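Local coordinates for glutathione S-transferase 5 (Caenorhabditis elegans, PDB 1ZL9), which conjugates reduced glutathione to a wide range of hydrophobic electrophiles, of external or internal origin, and may help detoxify reactive oxygen species during bacterial infection, at residues F22-Q27 / F77-K82; A88-L93 / S154-D159; I158-A163 / E187-I192; K133-L138 / S177-L182. All coordinates share one frame; numbering follows the deposited sequence.

Contact 1 of 4, residues F22-Q27 / F77-K82; sequences FAYAGQ and FKLNGK
Within the thioredoxin-like N-terminal half of the protein, the C-terminal turn of helix 16-25 packs against the loop that leaves helix 66-76, and Phe-77 carries the joint by meeting Phe-22, Ala-25 and Gln-27. The methyl of Ala-25 sits over one face of the Phe-77 ring, its CB 3.7 Å from the ring centroid and 18° off the normal, a CH-pi contact displaced slightly toward the rim. At the edge of the same ring lies the amide of Gln-27, whose NE2 is 3.5 Å from Phe-77 CE2. Gln-27 CB and CG each pass Phe-77 CZ at 3.9 Å, and the bend of the chain at chi2 (75°) then brings the amide to the ring edge; amide and ring planes are 26° apart. Phe-22 CD1 is 4.1 Å from Phe-77 CE1; the Phe-22 ring is also stacked with Tyr-29. Helix 16-25 ends here in a Schellman motif: Gly-26 has positive phi, and Gln-27 N bonds to Phe-22 O at 2.9 Å while Gly-26 N bonds to Ala-23 O at 3.1 Å. This reversal brings Gln-27 round to the ring edge. A second apolar patch lies further along the loop, where Leu-79 lays both methyls against the ring of Tyr-24, CD1 to Tyr-24 CD1 and CD2 to Tyr-24 CE1 each being 3.7 Å. Leu-155, from the C-terminal domain, touches Tyr-24 and Leu-79 alike.

Contact 2 of 4, residues A88-L93 / S154-D159; sequences AQVNSL and SLTWID
Val-90, on helix 84-112, is the bump of this contact, and Thr-156, Trp-157 and Ile-158 at the start of helix 157-171 form the hollow that takes it. Its two methyls part company. CG1, anti to the backbone nitrogen (chi1 174°), enters between the indole and Ile-158, 3.7 Å from Trp-157 NE1 and 3.9 Å from Ile-158 CG2. Over the five-membered ring it stands off-centre, 4.1 Å from the centroid and 30° from the normal. CG2 turns the other way and rests on Thr-156, 3.7 Å from OG1 and 3.9 Å from that residue's CG2. One turn on, Leu-93 crosses Ile-158 at about a right angle, its CD1 4.0 Å from Ile-158 CG1. Thr-156 is the N-cap of helix 157-171, and its backbone N-H bonds Asp-159 OD2 at 2.9 Å on the anti side of the carboxylate. That bond is one half of the capping box known from this position in glutathione transferases, and it probably helps to hold the first turn. The contact is van der Waals packing in which methyls also rest on polar atoms. Two of the buried polar groups find partners beyond the segments: Trp-157 NE1 donates to Asn-80 OD1, and Asp-159 OD1 accepts Leu-150 N, so that, with the Thr-156 bond, backbone N-H groups grip the carboxylate through both oxygens.

Contact 3 of 4, residues I158-A163 / E187-I192; sequences IDLAIA and EKIQAI
Two torsions set the branches of Ile-189 against Asp-159, Leu-160 and Ala-163: with chi1 at -63° CG1 lies anti to the carbonyl carbon and CG2 anti to the backbone nitrogen, and chi2 of -54° then folds CD1 toward Asp-159. CD1 ends 3.8 Å from Asp-159 CB and 4.1 Å from Asp-159 CG, the two side chains crossing at about a right angle. The other branch, CG2, faces Leu-160 and Ala-163. Leu-160 starts out from its helix pointing away from Ile-189, yet its CD2 comes back to 4.0 Å from Ile-189 CG2. Between the branches sits the methyl of Ala-163, with CB 3.6 Å from Ile-189 CB and 3.8 Å from its CG2. The small residue lets the backbones draw close, the CA atoms of Ala-163 and Ile-189 being 6.3 Å apart, at a place where the short segments of helices 157-171 and 180-191 cross at -112° with their axes 9.2 Å apart. This is helix-helix packing inside the all-helical C-terminal domain, and Phe-149 closes over Asp-159 and Ile-189 from a neighbouring loop. Gln-190 flanks the pair: its CG lies 4.2 Å from Ala-163 CB, the bend at chi2 turns the amide beyond it, and its side chain touches Gln-164 and Ala-167 of the other helix. The geometry is consistent with a buried acid whose aliphatic part packs on Ile-189 while its oxygens are satisfied by hydrogen bonds.

Contact 4 of 4, residues K133-L138 / S177-L182; sequences KFYGFL and SKFPEL
Tyr-135 sets its CB squarely over the centre of the Phe-179 ring, 3.5 Å from the centroid and only 4° off the normal, a CH-pi contact that brings the face of the phenylalanine flat against the helix surface. Against the opposite face, toward the rim, lies CB of the preceding Lys-178, so the ring is held between its own neighbour and helix 119-145. Beside that centre, Phe-179 CE2 comes 3.6 Å from Gly-136 N. The two aromatic rings themselves meet obliquely, planes at 59° and centroids 5.8 Å apart, and Phe-131 joins them both. Phe-179 is the N-cap of helix 180-191, immediately before Pro-180, so the contact seats the beginning of that helix on helix 119-145 within the all-helical C-terminal domain. One turn into the helix, Leu-182 crosses the Tyr-135 ring obliquely, with Leu-182 CG 3.5 Å from Tyr-135 CD2. Leu-138 lies over the same ring: its CD1 stands 3.6 Å above the plane at the centre, while reaching Leu-182 CD1 at 3.9 Å. The two leucines cross at about a right angle, and Leu-138 CB is near both methyls of Leu-182. At the far end of the tyrosine the hydroxyl is hydrogen-bonded to Ser-166 OG of helix 157-171, whose Ile-162 also touches Leu-138 and Leu-182.

Overall arrangement
The four contacts run from the N-terminal domain into the helical one. Contact 1, helix 16-25 with the loop before helix 84-112, closes before the others open; the segments of contacts 2 and 4, and of 3 and 4, alternate along the chain. Its centre is 12 Å from that of contact 2, and the bond of Leu-79 O to Trp-157 N ties the domains together. Contacts 2 and 3 share Ile-158 and Asp-159, contacts 3 and 4 helix 180-191; Leu-93 links contact 2 to contact 4. Contacts 1 and 4, 25 Å apart between centres, do not touch. Helix 157-171 serves contacts 2 and 3 directly and touches contact 4 through Ile-162 and contact 1 through Trp-157.

Contact 1 of 4, residues F22-Q27 / F77-K82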
loop_
_atom_site.group_PDB
_atom_site.type_symbol
_atom_site.label_atom_id
_atom_site.label_comp_id
_atom_site.label_asym_id
_atom_site.label_seq_id
_atom_site.Cartn_x
_atom_site.Cartn_y
_atom_site.Cartn_z
ATOM N N PHE A 22 -10.977 -16.268 -0.176
ATOM C CA PHE A 22 -11.855 -17.168 -0.903
ATOM C C PHE A 22 -12.254 -18.409 -0.095
ATOM O O PHE A 22 -13.441 -18.825 -0.140
ATOM C CB PHE A 22 -11.231 -17.679 -2.191
ATOM C CG PHE A 22 -11.143 -16.674 -3.306
ATOM C CD1 PHE A 22 -12.253 -15.947 -3.750
ATOM C CD2 PHE A 22 -9.937 -16.500 -3.955
ATOM C CE1 PHE A 22 -12.151 -15.064 -4.791
ATOM C CE2 PHE A 22 -9.833 -15.636 -5.049
ATOM C CZ PHE A 22 -10.915 -14.908 -5.467
ATOM N N ALA A 23 -11.298 -19.026 0.621
ATOM C CA ALA A 23 -11.588 -20.164 1.454
ATOM C C ALA A 23 -12.583 -19.777 2.533
ATOM O O ALA A 23 -13.532 -20.518 2.763
ATOM C CB ALA A 23 -10.313 -20.778 2.086
ATOM N N TYR A 24 -12.356 -18.672 3.244
ATOM C CA TYR A 24 -13.309 -18.220 4.267
ATOM C C TYR A 24 -14.725 -18.076 3.745
ATOM O O TYR A 24 -15.705 -18.540 4.362
ATOM C CB TYR A 24 -12.914 -16.879 4.875
ATOM C CG TYR A 24 -13.770 -16.509 6.053
ATOM C CD1 TYR A 24 -14.781 -15.576 5.917
ATOM C CD2 TYR A 24 -13.572 -17.084 7.267
ATOM C CE1 TYR A 24 -15.576 -15.249 6.964
ATOM C CE2 TYR A 24 -14.390 -16.791 8.337
ATOM C CZ TYR A 24 -15.408 -15.853 8.165
ATOM O OH TYR A 24 -16.242 -15.520 9.215
ATOM N N ALA A 25 -14.834 -17.474 2.573
ATOM C CA ALA A 25 -16.121 -17.196 1.982
ATOM C C ALA A 25 -16.728 -18.377 1.335
ATOM O O ALA A 25 -17.855 -18.316 0.905
ATOM C CB ALA A 25 -15.987 -15.997 0.901
ATOM N N GLY A 26 -16.009 -19.480 1.183
ATOM C CA GLY A 26 -16.524 -20.582 0.388
ATOM C C GLY A 26 -16.661 -20.334 -1.114
ATOM O O GLY A 26 -17.496 -21.001 -1.794
ATOM N N GLN A 27 -15.846 -19.419 -1.658
ATOM C CA GLN A 27 -15.997 -18.995 -3.032
ATOM C C GLN A 27 -15.103 -19.784 -3.908
ATOM O O GLN A 27 -13.870 -19.828 -3.672
ATOM C CB GLN A 27 -15.589 -17.545 -3.175
ATOM C CG GLN A 27 -15.580 -17.031 -4.596
ATOM C CD GLN A 27 -16.968 -16.795 -5.075
ATOM O OE1 GLN A 27 -17.280 -17.161 -6.190
ATOM N NE2 GLN A 27 -17.825 -16.249 -4.193
ATOM N N PHE A 77 -16.712 -9.692 0.275
ATOM C CA PHE A 77 -17.108 -10.685 1.272
ATOM C C PHE A 77 -17.271 -10.139 2.700
ATOM O O PHE A 77 -17.360 -10.931 3.632
ATOM C CB PHE A 77 -16.152 -11.882 1.244
ATOM C CG PHE A 77 -16.069 -12.531 -0.131
ATOM C CD1 PHE A 77 -14.900 -12.579 -0.828
ATOM C CD2 PHE A 77 -17.230 -13.057 -0.735
ATOM C CE1 PHE A 77 -14.822 -13.147 -2.113
ATOM C CE2 PHE A 77 -17.172 -13.624 -2.021
ATOM C CZ PHE A 77 -15.975 -13.645 -2.714
ATOM N N LYS A 78 -17.292 -8.812 2.868
ATOM C CA LYS A 78 -17.396 -8.201 4.214
ATOM C C LYS A 78 -16.296 -8.610 5.241
ATOM O O LYS A 78 -16.555 -8.809 6.464
ATOM C CB LYS A 78 -18.827 -8.353 4.793
ATOM C CG LYS A 78 -19.304 -7.260 5.736
ATOM C CD LYS A 78 -19.684 -5.967 5.025
ATOM C CE LYS A 78 -20.363 -4.989 6.012
ATOM N NZ LYS A 78 -21.549 -5.612 6.809
ATOM N N LEU A 79 -15.050 -8.677 4.754
ATOM C CA LEU A 79 -13.881 -8.997 5.546
ATOM C C LEU A 79 -12.889 -7.852 5.566
ATOM O O LEU A 79 -11.716 -8.025 5.974
ATOM C CB LEU A 79 -13.179 -10.258 4.981
ATOM C CG LEU A 79 -13.925 -11.561 5.091
ATOM C CD1 LEU A 79 -13.109 -12.696 4.411
ATOM C CD2 LEU A 79 -14.171 -11.903 6.573
ATOM N N ASN A 80 -13.341 -6.653 5.191
ATOM C CA ASN A 80 -12.463 -5.482 5.185
ATOM C C ASN A 80 -12.685 -4.520 6.358
ATOM O O ASN A 80 -12.044 -3.514 6.413
ATOM C CB ASN A 80 -12.593 -4.688 3.844
ATOM C CG ASN A 80 -11.419 -3.691 3.619
ATOM O OD1 ASN A 80 -10.284 -4.077 3.747
ATOM N ND2 ASN A 80 -11.718 -2.429 3.189
ATOM N N GLY A 81 -13.574 -4.845 7.294
ATOM C CA GLY A 81 -14.017 -3.917 8.294
ATOM C C GLY A 81 -15.538 -3.757 8.203
ATOM O O GLY A 81 -16.121 -3.798 7.101
ATOM N N LYS A 82 -16.169 -3.593 9.359
ATOM C CA LYS A 82 -17.642 -3.506 9.463
ATOM C C LYS A 82 -18.154 -2.068 9.319
ATOM O O LYS A 82 -19.363 -1.860 9.234
ATOM C CB LYS A 82 -18.143 -4.011 10.789
ATOM C CG LYS A 82 -17.770 -5.492 11.138
ATOM C CD LYS A 82 -17.322 -5.610 12.631
ATOM C CE LYS A 82 -18.379 -6.052 13.695
ATOM N NZ LYS A 82 -17.812 -7.001 14.761
#

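Contact 2 of 4, residues A88-L93 / S154-D159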
loop_
_atom_site.group_PDB
_atom_site.type_symbol
_atom_site.label_atom_id
_atom_site.label_comp_id
_atom_site.label_asym_id
_atom_site.label_seq_id
_atom_site.Cartn_x
_atom_site.Cartn_y
_atom_site.Cartn_z
ATOM N N ALA A 88 -10.596 1.620 7.122
ATOM C CA ALA A 88 -9.415 2.495 7.125
ATOM C C ALA A 88 -8.345 1.965 8.052
ATOM O O ALA A 88 -7.166 2.011 7.722
ATOM C CB ALA A 88 -9.780 3.930 7.527
ATOM N N GLN A 89 -8.749 1.539 9.242
ATOM C CA GLN A 89 -7.785 0.990 10.200
ATOM C C GLN A 89 -7.133 -0.327 9.691
ATOM O O GLN A 89 -5.921 -0.553 9.828
ATOM C CB GLN A 89 -8.466 0.754 11.534
ATOM C CG GLN A 89 -8.784 2.007 12.352
ATOM C CD GLN A 89 -7.617 2.960 12.622
ATOM O OE1 GLN A 89 -6.426 2.581 12.585
ATOM N NE2 GLN A 89 -7.962 4.231 12.877
ATOM N N VAL A 90 -7.946 -1.224 9.144
ATOM C CA VAL A 90 -7.401 -2.375 8.451
ATOM C C VAL A 90 -6.363 -1.911 7.395
ATOM O O VAL A 90 -5.308 -2.473 7.314
ATOM C CB VAL A 90 -8.502 -3.268 7.771
ATOM C CG1 VAL A 90 -7.861 -4.362 6.946
ATOM C CG2 VAL A 90 -9.345 -3.923 8.732
ATOM N N ASN A 91 -6.698 -0.898 6.588
ATOM C CA ASN A 91 -5.824 -0.344 5.598
ATOM C C ASN A 91 -4.528 0.194 6.247
ATOM O O ASN A 91 -3.442 -0.014 5.734
ATOM C CB ASN A 91 -6.556 0.741 4.824
ATOM C CG ASN A 91 -5.850 1.175 3.538
ATOM O OD1 ASN A 91 -4.715 0.814 3.239
ATOM N ND2 ASN A 91 -6.597 1.879 2.721
ATOM N N SER A 92 -4.653 0.885 7.387
ATOM C CA SER A 92 -3.517 1.495 8.031
ATOM C C SER A 92 -2.538 0.363 8.486
ATOM O O SER A 92 -1.361 0.405 8.263
ATOM C CB SER A 92 -4.045 2.320 9.218
ATOM O OG SER A 92 -2.986 2.965 9.891
ATOM N N LEU A 93 -3.061 -0.660 9.122
ATOM C CA LEU A 93 -2.184 -1.748 9.616
ATOM C C LEU A 93 -1.563 -2.531 8.487
ATOM O O LEU A 93 -0.430 -3.010 8.593
ATOM C CB LEU A 93 -3.004 -2.713 10.442
ATOM C CG LEU A 93 -2.428 -3.347 11.710
ATOM C CD1 LEU A 93 -3.098 -4.681 12.114
ATOM C CD2 LEU A 93 -0.963 -3.264 11.990
ATOM N N SER A 154 -14.439 -8.838 14.954
ATOM C CA SER A 154 -14.573 -9.968 14.081
ATOM C C SER A 154 -13.456 -9.953 13.019
ATOM O O SER A 154 -12.698 -8.998 12.890
ATOM C CB SER A 154 -15.976 -9.975 13.412
ATOM O OG SER A 154 -16.172 -8.739 12.752
ATOM N N LEU A 155 -13.366 -11.059 12.324
ATOM C CA LEU A 155 -12.296 -11.334 11.382
ATOM C C LEU A 155 -12.240 -10.296 10.306
ATOM O O LEU A 155 -13.261 -9.927 9.718
ATOM C CB LEU A 155 -12.552 -12.709 10.758
ATOM C CG LEU A 155 -11.505 -13.165 9.754
ATOM C CD1 LEU A 155 -10.277 -13.540 10.515
ATOM C CD2 LEU A 155 -12.036 -14.355 8.988
ATOM N N THR A 156 -11.024 -9.824 10.011
ATOM C CA THR A 156 -10.761 -9.098 8.778
ATOM C C THR A 156 -9.577 -9.765 8.069
ATOM O O THR A 156 -8.860 -10.601 8.641
ATOM C CB THR A 156 -10.448 -7.632 9.002
ATOM O OG1 THR A 156 -9.299 -7.471 9.831
ATOM C CG2 THR A 156 -11.567 -6.923 9.679
ATOM N N TRP A 157 -9.358 -9.383 6.818
ATOM C CA TRP A 157 -8.270 -10.005 6.032
ATOM C C TRP A 157 -6.873 -9.754 6.611
ATOM O O TRP A 157 -5.959 -10.549 6.386
ATOM C CB TRP A 157 -8.376 -9.581 4.573
ATOM C CG TRP A 157 -8.032 -8.186 4.215
ATOM C CD1 TRP A 157 -8.859 -7.151 4.079
ATOM C CD2 TRP A 157 -6.721 -7.704 3.834
ATOM N NE1 TRP A 157 -8.161 -6.020 3.697
ATOM C CE2 TRP A 157 -6.842 -6.339 3.533
ATOM C CE3 TRP A 157 -5.466 -8.299 3.737
ATOM C CZ2 TRP A 157 -5.779 -5.572 3.036
ATOM C CZ3 TRP A 157 -4.415 -7.544 3.324
ATOM C CH2 TRP A 157 -4.573 -6.187 2.940
ATOM N N ILE A 158 -6.689 -8.680 7.379
ATOM C CA ILE A 158 -5.375 -8.447 7.952
ATOM C C ILE A 158 -5.115 -9.482 9.036
ATOM O O ILE A 158 -3.973 -9.861 9.225
ATOM C CB ILE A 158 -5.166 -6.953 8.389
ATOM C CG1 ILE A 158 -3.675 -6.674 8.690
ATOM C CG2 ILE A 158 -6.037 -6.569 9.622
ATOM C CD1 ILE A 158 -2.712 -6.812 7.534
ATOM N N ASP A 159 -6.163 -9.979 9.711
ATOM C CA ASP A 159 -6.001 -11.128 10.621
ATOM C C ASP A 159 -5.434 -12.348 9.861
ATOM O O ASP A 159 -4.573 -13.060 10.353
ATOM C CB ASP A 159 -7.310 -11.536 11.213
ATOM C CG ASP A 159 -7.853 -10.549 12.219
ATOM O OD1 ASP A 159 -7.142 -10.162 13.207
ATOM O OD2 ASP A 159 -9.043 -10.198 12.112
#

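Contact 3 of 4, residues I158-A163 / E187-I192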
loop_
_atom_site.group_PDB
_atom_site.type_symbol
_atom_site.label_atom_id
_atom_site.label_comp_id
_atom_site.label_asym_id
_atom_site.label_seq_id
_atom_site.Cartn_x
_atom_site.Cartn_y
_atom_site.Cartn_z
ATOM N N ILE A 158 -6.689 -8.680 7.379
ATOM C CA ILE A 158 -5.375 -8.447 7.952
ATOM C C ILE A 158 -5.115 -9.482 9.036
ATOM O O ILE A 158 -3.973 -9.861 9.225
ATOM C CB ILE A 158 -5.166 -6.953 8.389
ATOM C CG1 ILE A 158 -3.675 -6.674 8.690
ATOM C CG2 ILE A 158 -6.037 -6.569 9.622
ATOM C CD1 ILE A 158 -2.712 -6.812 7.534
ATOM N N ASP A 159 -6.163 -9.979 9.711
ATOM C CA ASP A 159 -6.001 -11.128 10.621
ATOM C C ASP A 159 -5.434 -12.348 9.861
ATOM O O ASP A 159 -4.573 -13.060 10.353
ATOM C CB ASP A 159 -7.310 -11.536 11.213
ATOM C CG ASP A 159 -7.853 -10.549 12.219
ATOM O OD1 ASP A 159 -7.142 -10.162 13.207
ATOM O OD2 ASP A 159 -9.043 -10.198 12.112
ATOM N N LEU A 160 -5.995 -12.614 8.680
ATOM C CA LEU A 160 -5.551 -13.748 7.889
ATOM C C LEU A 160 -4.089 -13.599 7.511
ATOM O O LEU A 160 -3.326 -14.579 7.613
ATOM C CB LEU A 160 -6.402 -13.932 6.598
ATOM C CG LEU A 160 -7.854 -14.298 6.891
ATOM C CD1 LEU A 160 -8.714 -14.189 5.656
ATOM C CD2 LEU A 160 -8.091 -15.668 7.422
ATOM N N ALA A 161 -3.726 -12.422 7.035
ATOM C CA ALA A 161 -2.353 -12.178 6.579
ATOM C C ALA A 161 -1.364 -12.259 7.751
ATOM O O ALA A 161 -0.308 -12.934 7.656
ATOM C CB ALA A 161 -2.201 -10.843 5.793
ATOM N N ILE A 162 -1.712 -11.644 8.867
ATOM C CA ILE A 162 -0.776 -11.610 9.973
ATOM C C ILE A 162 -0.664 -12.995 10.618
ATOM O O ILE A 162 0.406 -13.440 10.975
ATOM C CB ILE A 162 -1.227 -10.528 11.011
ATOM C CG1 ILE A 162 -1.081 -9.081 10.433
ATOM C CG2 ILE A 162 -0.495 -10.669 12.283
ATOM C CD1 ILE A 162 0.302 -8.722 9.931
ATOM N N ALA A 163 -1.788 -13.673 10.828
ATOM C CA ALA A 163 -1.735 -15.035 11.342
ATOM C C ALA A 163 -0.922 -15.970 10.490
ATOM O O ALA A 163 -0.171 -16.781 11.007
ATOM C CB ALA A 163 -3.123 -15.642 11.532
ATOM N N GLU A 187 -2.899 -18.897 16.384
ATOM C CA GLU A 187 -3.627 -20.118 16.717
ATOM C C GLU A 187 -5.116 -19.946 16.577
ATOM O O GLU A 187 -5.790 -20.871 16.075
ATOM C CB GLU A 187 -3.268 -20.610 18.133
ATOM C CG GLU A 187 -1.797 -21.001 18.162
ATOM C CD GLU A 187 -1.240 -21.168 19.595
ATOM O OE1 GLU A 187 -0.149 -21.767 19.727
ATOM O OE2 GLU A 187 -1.874 -20.695 20.565
ATOM N N LYS A 188 -5.669 -18.813 17.061
ATOM C CA LYS A 188 -7.099 -18.525 16.935
ATOM C C LYS A 188 -7.579 -18.425 15.435
ATOM O O LYS A 188 -8.614 -18.986 15.029
ATOM C CB LYS A 188 -7.402 -17.170 17.632
ATOM C CG LYS A 188 -8.840 -16.630 17.500
ATOM C CD LYS A 188 -8.972 -15.223 18.134
ATOM C CE LYS A 188 -10.347 -14.666 18.010
ATOM N NZ LYS A 188 -11.414 -15.621 18.471
ATOM N N ILE A 189 -6.866 -17.644 14.632
ATOM C CA ILE A 189 -7.308 -17.387 13.266
ATOM C C ILE A 189 -7.144 -18.695 12.438
ATOM O O ILE A 189 -8.004 -19.065 11.648
ATOM C CB ILE A 189 -6.472 -16.244 12.648
ATOM C CG1 ILE A 189 -6.650 -14.928 13.378
ATOM C CG2 ILE A 189 -6.846 -16.078 11.152
ATOM C CD1 ILE A 189 -8.060 -14.441 13.559
ATOM N N GLN A 190 -6.045 -19.416 12.670
ATOM C CA GLN A 190 -5.765 -20.658 11.937
ATOM C C GLN A 190 -6.619 -21.891 12.305
ATOM O O GLN A 190 -6.664 -22.875 11.551
ATOM C CB GLN A 190 -4.271 -20.958 11.930
ATOM C CG GLN A 190 -3.453 -19.784 11.314
ATOM C CD GLN A 190 -2.581 -20.123 10.131
ATOM O OE1 GLN A 190 -2.554 -19.384 9.107
ATOM N NE2 GLN A 190 -1.791 -21.155 10.279
ATOM N N ALA A 191 -7.292 -21.796 13.452
ATOM C CA ALA A 191 -8.330 -22.755 13.866
ATOM C C ALA A 191 -9.731 -22.466 13.271
ATOM O O ALA A 191 -10.578 -23.316 13.318
ATOM C CB ALA A 191 -8.440 -22.816 15.445
ATOM N N ILE A 192 -9.982 -21.294 12.682
ATOM C CA ILE A 192 -11.264 -21.083 12.022
ATOM C C ILE A 192 -11.476 -22.221 11.036
ATOM O O ILE A 192 -10.570 -22.508 10.259
ATOM C CB ILE A 192 -11.321 -19.669 11.338
ATOM C CG1 ILE A 192 -11.247 -18.601 12.411
ATOM C CG2 ILE A 192 -12.574 -19.572 10.448
ATOM C CD1 ILE A 192 -11.033 -17.188 11.898
#

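Contact 4 of 4, residues K133-L138 / S177-L182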
loop_
_atom_site.group_PDB
_atom_site.type_symbol
_atom_site.label_atom_id
_atom_site.label_comp_id
_atom_site.label_asym_id
_atom_site.label_seq_id
_atom_site.Cartn_x
_atom_site.Cartn_y
_atom_site.Cartn_z
ATOM N N LYS A 133 9.749 -4.146 16.186
ATOM C CA LYS A 133 9.016 -2.893 16.063
ATOM C C LYS A 133 7.568 -3.144 15.611
ATOM O O LYS A 133 6.624 -2.651 16.203
ATOM C CB LYS A 133 9.744 -2.004 15.084
ATOM C CG LYS A 133 9.027 -0.759 14.636
ATOM C CD LYS A 133 9.984 0.186 13.853
ATOM C CE LYS A 133 9.392 0.785 12.580
ATOM N NZ LYS A 133 10.443 0.765 11.364
ATOM N N PHE A 134 7.404 -3.944 14.559
ATOM C CA PHE A 134 6.120 -4.105 13.964
ATOM C C PHE A 134 5.207 -4.936 14.837
ATOM O O PHE A 134 4.058 -4.615 14.964
ATOM C CB PHE A 134 6.262 -4.780 12.558
ATOM C CG PHE A 134 4.927 -5.060 11.917
ATOM C CD1 PHE A 134 4.515 -6.361 11.656
ATOM C CD2 PHE A 134 4.034 -3.994 11.681
ATOM C CE1 PHE A 134 3.271 -6.603 11.074
ATOM C CE2 PHE A 134 2.778 -4.248 11.075
ATOM C CZ PHE A 134 2.405 -5.583 10.838
ATOM N N TYR A 135 5.738 -5.999 15.450
ATOM C CA TYR A 135 4.935 -6.850 16.330
ATOM C C TYR A 135 4.492 -6.071 17.597
ATOM O O TYR A 135 3.436 -6.305 18.129
ATOM C CB TYR A 135 5.644 -8.178 16.599
ATOM C CG TYR A 135 5.250 -9.193 15.545
ATOM C CD1 TYR A 135 5.590 -8.992 14.188
ATOM C CD2 TYR A 135 4.484 -10.322 15.879
ATOM C CE1 TYR A 135 5.133 -9.870 13.169
ATOM C CE2 TYR A 135 4.008 -11.190 14.904
ATOM C CZ TYR A 135 4.341 -10.986 13.531
ATOM O OH TYR A 135 3.884 -11.887 12.566
ATOM N N GLY A 136 5.238 -5.077 18.004
ATOM C CA GLY A 136 4.795 -4.230 19.118
ATOM C C GLY A 136 3.581 -3.425 18.691
ATOM O O GLY A 136 2.637 -3.275 19.464
ATOM N N PHE A 137 3.552 -2.987 17.433
ATOM C CA PHE A 137 2.370 -2.310 16.960
ATOM C C PHE A 137 1.163 -3.295 16.876
ATOM O O PHE A 137 0.024 -2.908 17.173
ATOM C CB PHE A 137 2.595 -1.697 15.607
ATOM C CG PHE A 137 3.644 -0.637 15.567
ATOM C CD1 PHE A 137 4.477 -0.544 14.483
ATOM C CD2 PHE A 137 3.739 0.329 16.557
ATOM C CE1 PHE A 137 5.471 0.509 14.428
ATOM C CE2 PHE A 137 4.714 1.360 16.477
ATOM C CZ PHE A 137 5.559 1.424 15.415
ATOM N N LEU A 138 1.406 -4.540 16.472
ATOM C CA LEU A 138 0.337 -5.526 16.385
ATOM C C LEU A 138 -0.306 -5.696 17.792
ATOM O O LEU A 138 -1.527 -5.749 17.943
ATOM C CB LEU A 138 0.833 -6.850 15.863
ATOM C CG LEU A 138 1.205 -6.813 14.367
ATOM C CD1 LEU A 138 1.811 -8.231 14.058
ATOM C CD2 LEU A 138 0.018 -6.610 13.521
ATOM N N SER A 177 8.761 -15.361 22.151
ATOM C CA SER A 177 8.808 -15.017 23.566
ATOM C C SER A 177 8.335 -13.610 23.877
ATOM O O SER A 177 7.645 -13.386 24.856
ATOM C CB SER A 177 10.220 -15.194 24.106
ATOM O OG SER A 177 10.461 -16.580 24.259
ATOM N N LYS A 178 8.674 -12.643 23.048
ATOM C CA LYS A 178 8.286 -11.270 23.302
ATOM C C LYS A 178 6.848 -10.980 22.901
ATOM O O LYS A 178 6.294 -9.933 23.243
ATOM C CB LYS A 178 9.183 -10.339 22.509
ATOM C CG LYS A 178 10.582 -10.337 22.983
ATOM C CD LYS A 178 11.344 -9.101 22.474
ATOM C CE LYS A 178 12.876 -9.222 22.801
ATOM N NZ LYS A 178 13.389 -7.826 22.841
ATOM N N PHE A 179 6.241 -11.887 22.134
ATOM C CA PHE A 179 4.888 -11.633 21.615
ATOM C C PHE A 179 3.944 -12.824 21.719
ATOM O O PHE A 179 3.392 -13.293 20.706
ATOM C CB PHE A 179 4.998 -11.199 20.145
ATOM C CG PHE A 179 5.905 -10.011 19.952
ATOM C CD1 PHE A 179 7.153 -10.163 19.408
ATOM C CD2 PHE A 179 5.511 -8.754 20.397
ATOM C CE1 PHE A 179 8.006 -9.061 19.304
ATOM C CE2 PHE A 179 6.342 -7.673 20.255
ATOM C CZ PHE A 179 7.577 -7.842 19.700
ATOM N N PRO A 180 3.665 -13.260 22.958
ATOM C CA PRO A 180 2.759 -14.399 23.159
ATOM C C PRO A 180 1.361 -14.103 22.602
ATOM O O PRO A 180 0.676 -15.019 22.167
ATOM C CB PRO A 180 2.746 -14.590 24.698
ATOM C CG PRO A 180 3.280 -13.303 25.267
ATOM C CD PRO A 180 4.202 -12.698 24.227
ATOM N N GLU A 181 0.977 -12.831 22.591
ATOM C CA GLU A 181 -0.271 -12.396 22.063
ATOM C C GLU A 181 -0.445 -12.771 20.578
ATOM O O GLU A 181 -1.558 -13.079 20.158
ATOM C CB GLU A 181 -0.394 -10.870 22.219
ATOM C CG GLU A 181 -0.283 -10.377 23.698
ATOM C CD GLU A 181 1.159 -9.973 24.088
ATOM O OE1 GLU A 181 2.139 -10.378 23.422
ATOM O OE2 GLU A 181 1.323 -9.232 25.072
ATOM N N LEU A 182 0.633 -12.695 19.799
ATOM C CA LEU A 182 0.554 -12.940 18.343
ATOM C C LEU A 182 0.626 -14.414 18.023
ATOM O O LEU A 182 0.072 -14.858 17.007
ATOM C CB LEU A 182 1.619 -12.156 17.566
ATOM C CG LEU A 182 1.243 -10.753 17.189
ATOM C CD1 LEU A 182 -0.041 -10.771 16.320
ATOM C CD2 LEU A 182 1.089 -9.816 18.416
#